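Local structure of amino acid amide racemase (Ochrobactrum anthropi, 6GIO) at residues Val346-Val358 with Ala393-Thr405. The protein binds pyridoxal-5'-phosphate and belongs to the class-III aminotransferase family. Sequence-based numbering, arbitrary orientation.
Sequences VRGRGLAIGVDLV and ANVLEFMPPLTLT
Ile353 and Phe398 face each other as an antiparallel hydrogen-bonded pair, and two residues along Val355 and Leu396 do the same, an example of neighbouring strands knitted by paired backbone bonds. Strands 352-357 and 395-398 run antiparallel, their N-to-C directions 162° apart, and beyond Leu396 the ladder is prolonged by Leu357 N, which donates to Asn394 O (2.9 Å). The Asn394 side chain closes this end: chi1 of 71° tucks CG between the two backbone arms, and ND2 reaches Leu357 O at 2.9 Å in a nearly straight bond (175°). On the face carrying Asp356, Val395 and Glu397, the guanidinium of Arg347 grips Asp356 end-on, NH1 and NH2 both bonding OD2 from its anti side; OD2 also receives Arg174. Val395 packs its CG2 against Arg347 NH2 (3.5 Å), beside this salt bridge. The other face is apolar. Val355 presents CG2 to the ring edge of Phe398, 3.7 Å from CE2, while the Leu357 and Leu396 side chains cross at about a right angle, CD1 of Leu357 3.9 Å from CD2 of Leu396; helix 369-382 packs on both leucines. Within the type II' turn from Arg349 to Ala352, Leu351 splits its methyls between two partners, CD2 against Pro400 CG (4.0 Å) and CD1 against Leu402 CD2. Its carbonyl O and that of Pro400 both accept from Arg246, which ties the turn to the loop after strand 395-398. Strands 343-349 and 352-357 thus form a beta hairpin at one border of the chain's mixed sheet, onto which strand 395-398 adds antiparallel. Such a sheet backed by helices is characteristic of the small C-terminal domain of fold-type I pyridoxal-phosphate enzymes; here Glu397 forms a salt bridge with Lys241 of the cofactor pocket, and the Met399 side chain lies about 7 Å from bound pyridoxal-5'-phosphate.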
loop_
_atom_site.group_PDB
_atom_site.type_symbol
_atom_site.label_atom_id
_atom_site.label_comp_id
_atom_site.label_asym_id
_atom_site.label_seq_id
_atom_site.Cartn_x
_atom_site.Cartn_y
_atom_site.Cartn_z
ATOM N N VAL C 346 11.126 -31.948 2.729
ATOM C CA VAL C 346 10.604 -31.234 1.596
ATOM C C VAL C 346 9.117 -31.231 1.854
ATOM O O VAL C 346 8.511 -32.293 1.953
ATOM C CB VAL C 346 10.930 -31.941 0.239
ATOM C CG1 VAL C 346 10.280 -31.190 -0.929
ATOM C CG2 VAL C 346 12.441 -32.049 0.022
ATOM N N ARG C 347 8.529 -30.045 2.044
ATOM C CA ARG C 347 7.093 -29.973 2.445
ATOM C C ARG C 347 6.446 -28.846 1.687
ATOM O O ARG C 347 7.109 -28.049 1.033
ATOM C CB ARG C 347 6.939 -29.800 3.963
ATOM C CG ARG C 347 7.782 -28.673 4.574
ATOM C CD ARG C 347 7.471 -28.414 6.064
ATOM N NE ARG C 347 8.317 -27.327 6.566
ATOM C CZ ARG C 347 9.469 -27.495 7.211
ATOM N NH1 ARG C 347 9.922 -28.694 7.478
ATOM N NH2 ARG C 347 10.185 -26.459 7.579
ATOM N N GLY C 348 5.139 -28.794 1.736
ATOM C CA GLY C 348 4.430 -27.753 1.012
ATOM C C GLY C 348 3.195 -28.300 0.371
ATOM O O GLY C 348 2.775 -29.424 0.668
ATOM N N ARG C 349 2.592 -27.502 -0.493
ATOM C CA ARG C 349 1.565 -28.013 -1.360
ATOM C C ARG C 349 1.755 -27.407 -2.707
ATOM O O ARG C 349 2.007 -26.191 -2.804
ATOM C CB ARG C 349 0.195 -27.685 -0.868
ATOM C CG ARG C 349 -0.145 -28.152 0.502
ATOM C CD ARG C 349 -1.639 -27.966 0.647
ATOM N NE ARG C 349 -2.171 -28.320 1.964
ATOM C CZ ARG C 349 -2.576 -29.531 2.320
ATOM N NH1 ARG C 349 -2.466 -30.544 1.472
ATOM N NH2 ARG C 349 -3.085 -29.741 3.535
ATOM N N GLY C 350 1.595 -28.233 -3.743
ATOM C CA GLY C 350 1.650 -27.767 -5.113
ATOM C C GLY C 350 2.953 -27.033 -5.359
ATOM O O GLY C 350 4.017 -27.557 -5.071
ATOM N N LEU C 351 2.877 -25.802 -5.846
ATOM C CA LEU C 351 4.084 -25.016 -6.106
ATOM C C LEU C 351 4.480 -24.051 -4.958
ATOM O O LEU C 351 5.181 -23.055 -5.166
ATOM C CB LEU C 351 3.951 -24.307 -7.458
ATOM C CG LEU C 351 4.129 -25.230 -8.684
ATOM C CD1 LEU C 351 3.625 -24.532 -9.925
ATOM C CD2 LEU C 351 5.581 -25.680 -8.868
ATOM N N ALA C 352 4.035 -24.375 -3.741
ATOM C CA ALA C 352 4.513 -23.712 -2.526
ATOM C C ALA C 352 5.339 -24.750 -1.801
ATOM O O ALA C 352 4.805 -25.620 -1.127
ATOM C CB ALA C 352 3.352 -23.232 -1.662
ATOM N N ILE C 353 6.659 -24.654 -1.959
ATOM C CA ILE C 353 7.527 -25.719 -1.546
ATOM C C ILE C 353 8.639 -25.220 -0.679
ATOM O O ILE C 353 9.307 -24.251 -1.033
ATOM C CB ILE C 353 8.128 -26.450 -2.793
ATOM C CG1 ILE C 353 7.007 -27.169 -3.530
ATOM C CG2 ILE C 353 9.210 -27.441 -2.386
ATOM C CD1 ILE C 353 7.309 -27.424 -5.003
ATOM N N GLY C 354 8.843 -25.920 0.439
ATOM C CA GLY C 354 9.944 -25.621 1.358
ATOM C C GLY C 354 10.896 -26.785 1.498
ATOM O O GLY C 354 10.464 -27.930 1.547
ATOM N N VAL C 355 12.185 -26.479 1.578
ATOM C CA VAL C 355 13.206 -27.475 1.871
ATOM C C VAL C 355 13.953 -27.166 3.168
ATOM O O VAL C 355 14.749 -26.239 3.230
ATOM C CB VAL C 355 14.216 -27.583 0.699
ATOM C CG1 VAL C 355 15.254 -28.670 0.985
ATOM C CG2 VAL C 355 13.488 -27.894 -0.598
ATOM N N ASP C 356 13.727 -27.972 4.209
ATOM C CA ASP C 356 14.254 -27.697 5.536
ATOM C C ASP C 356 15.706 -28.235 5.697
ATOM O O ASP C 356 15.941 -29.450 5.649
ATOM C CB ASP C 356 13.312 -28.342 6.549
ATOM C CG ASP C 356 13.556 -27.858 7.929
ATOM O OD1 ASP C 356 14.736 -27.849 8.338
ATOM O OD2 ASP C 356 12.575 -27.430 8.566
ATOM N N LEU C 357 16.677 -27.346 5.828
ATOM C CA LEU C 357 18.059 -27.736 5.932
ATOM C C LEU C 357 18.432 -27.986 7.393
ATOM O O LEU C 357 18.121 -27.174 8.274
ATOM C CB LEU C 357 18.971 -26.647 5.372
ATOM C CG LEU C 357 18.639 -26.194 3.968
ATOM C CD1 LEU C 357 19.591 -25.127 3.530
ATOM C CD2 LEU C 357 18.691 -27.360 2.993
ATOM N N VAL C 358 19.070 -29.121 7.644
ATOM C CA VAL C 358 19.404 -29.534 9.014
ATOM C C VAL C 358 20.886 -29.886 9.143
ATOM O O VAL C 358 21.455 -30.497 8.258
ATOM C CB VAL C 358 18.577 -30.729 9.456
ATOM C CG1 VAL C 358 17.081 -30.383 9.507
ATOM C CG2 VAL C 358 18.815 -31.938 8.553
ATOM N N ALA C 393 15.764 -19.616 9.943
ATOM C CA ALA C 393 16.545 -19.154 8.800
ATOM C C ALA C 393 17.213 -20.291 7.982
ATOM O O ALA C 393 18.351 -20.144 7.497
ATOM C CB ALA C 393 17.599 -18.173 9.260
ATOM N N ASN C 394 16.505 -21.411 7.855
ATOM C CA ASN C 394 17.073 -22.636 7.305
ATOM C C ASN C 394 16.157 -23.373 6.298
ATOM O O ASN C 394 16.444 -24.502 5.936
ATOM C CB ASN C 394 17.363 -23.560 8.467
ATOM C CG ASN C 394 16.102 -24.107 9.067
ATOM O OD1 ASN C 394 15.218 -23.328 9.475
ATOM N ND2 ASN C 394 15.994 -25.444 9.124
ATOM N N VAL C 395 15.032 -22.773 5.895
ATOM C CA VAL C 395 14.107 -23.408 4.951
ATOM C C VAL C 395 14.238 -22.681 3.601
ATOM O O VAL C 395 13.848 -21.509 3.488
ATOM C CB VAL C 395 12.616 -23.324 5.407
ATOM C CG1 VAL C 395 11.746 -24.151 4.482
ATOM C CG2 VAL C 395 12.404 -23.819 6.811
ATOM N N LEU C 396 14.782 -23.371 2.587
ATOM C CA LEU C 396 14.799 -22.868 1.240
ATOM C C LEU C 396 13.357 -22.761 0.797
ATOM O O LEU C 396 12.575 -23.692 0.988
ATOM C CB LEU C 396 15.562 -23.796 0.301
ATOM C CG LEU C 396 17.015 -24.118 0.642
ATOM C CD1 LEU C 396 17.591 -24.987 -0.437
ATOM C CD2 LEU C 396 17.827 -22.876 0.877
ATOM N N GLU C 397 13.015 -21.613 0.215
ATOM C CA GLU C 397 11.668 -21.342 -0.301
ATOM C C GLU C 397 11.641 -21.365 -1.844
ATOM O O GLU C 397 12.482 -20.714 -2.506
ATOM C CB GLU C 397 11.185 -19.955 0.172
ATOM C CG GLU C 397 9.896 -19.530 -0.516
ATOM C CD GLU C 397 9.245 -18.321 0.118
ATOM O OE1 GLU C 397 9.366 -17.207 -0.400
ATOM O OE2 GLU C 397 8.571 -18.495 1.125
ATOM N N PHE C 398 10.687 -22.113 -2.390
ATOM C CA PHE C 398 10.449 -22.183 -3.839
ATOM C C PHE C 398 8.995 -21.822 -4.102
ATOM O O PHE C 398 8.057 -22.575 -3.743
ATOM C CB PHE C 398 10.795 -23.563 -4.406
ATOM C CG PHE C 398 12.239 -23.950 -4.190
ATOM C CD1 PHE C 398 13.247 -23.354 -4.914
ATOM C CD2 PHE C 398 12.582 -24.855 -3.226
ATOM C CE1 PHE C 398 14.595 -23.662 -4.691
ATOM C CE2 PHE C 398 13.922 -25.177 -3.000
ATOM C CZ PHE C 398 14.935 -24.584 -3.733
ATOM N N MET C 399 8.819 -20.644 -4.688
ATOM C CA MET C 399 7.505 -20.084 -5.012
ATOM C C MET C 399 7.525 -19.669 -6.465
ATOM O O MET C 399 7.331 -18.512 -6.772
ATOM C CB MET C 399 7.253 -18.848 -4.125
ATOM C CG MET C 399 7.070 -19.217 -2.656
ATOM S SD MET C 399 5.420 -19.890 -2.345
ATOM C CE MET C 399 4.407 -18.447 -2.562
ATOM N N PRO C 400 7.832 -20.603 -7.373
ATOM C CA PRO C 400 8.015 -20.145 -8.755
ATOM C C PRO C 400 6.690 -19.708 -9.396
ATOM O O PRO C 400 5.608 -20.099 -8.911
ATOM C CB PRO C 400 8.576 -21.380 -9.468
ATOM C CG PRO C 400 8.122 -22.559 -8.659
ATOM C CD PRO C 400 8.019 -22.065 -7.239
ATOM N N PRO C 401 6.768 -18.981 -10.530
ATOM C CA PRO C 401 5.565 -18.724 -11.324
ATOM C C PRO C 401 4.813 -20.029 -11.628
ATOM O O PRO C 401 5.435 -21.104 -11.811
ATOM C CB PRO C 401 6.127 -18.110 -12.592
ATOM C CG PRO C 401 7.432 -17.516 -12.182
ATOM C CD PRO C 401 7.982 -18.508 -11.213
ATOM N N LEU C 402 3.498 -19.955 -11.613
ATOM C CA LEU C 402 2.657 -21.096 -11.860
ATOM C C LEU C 402 2.853 -21.625 -13.283
ATOM O O LEU C 402 2.437 -22.736 -13.614
ATOM C CB LEU C 402 1.193 -20.687 -11.668
ATOM C CG LEU C 402 0.810 -20.264 -10.239
ATOM C CD1 LEU C 402 -0.714 -20.265 -10.048
ATOM C CD2 LEU C 402 1.435 -21.170 -9.214
ATOM N N THR C 403 3.484 -20.805 -14.118
ATOM C CA THR C 403 3.782 -21.162 -15.488
ATOM C C THR C 403 5.099 -21.908 -15.643
ATOM O O THR C 403 5.556 -22.124 -16.765
ATOM C CB THR C 403 3.844 -19.878 -16.341
ATOM O OG1 THR C 403 4.676 -18.927 -15.680
ATOM C CG2 THR C 403 2.419 -19.285 -16.498
ATOM N N LEU C 404 5.700 -22.309 -14.529
ATOM C CA LEU C 404 6.937 -23.070 -14.552
ATOM C C LEU C 404 6.796 -24.315 -15.458
ATOM O O LEU C 404 5.831 -25.090 -15.337
ATOM C CB LEU C 404 7.341 -23.467 -13.132
ATOM C CG LEU C 404 8.751 -24.051 -12.970
ATOM C CD1 LEU C 404 9.840 -23.001 -13.166
ATOM C CD2 LEU C 404 8.885 -24.740 -11.619
ATOM N N THR C 405 7.751 -24.498 -16.371
ATOM C CA THR C 405 7.679 -25.656 -17.319
ATOM C C THR C 405 8.376 -26.899 -16.763
ATOM O O THR C 405 9.169 -26.820 -15.813
ATOM C CB THR C 405 8.268 -25.320 -18.705
ATOM O OG1 THR C 405 9.678 -25.116 -18.606
ATOM C CG2 THR C 405 7.622 -24.083 -19.265
#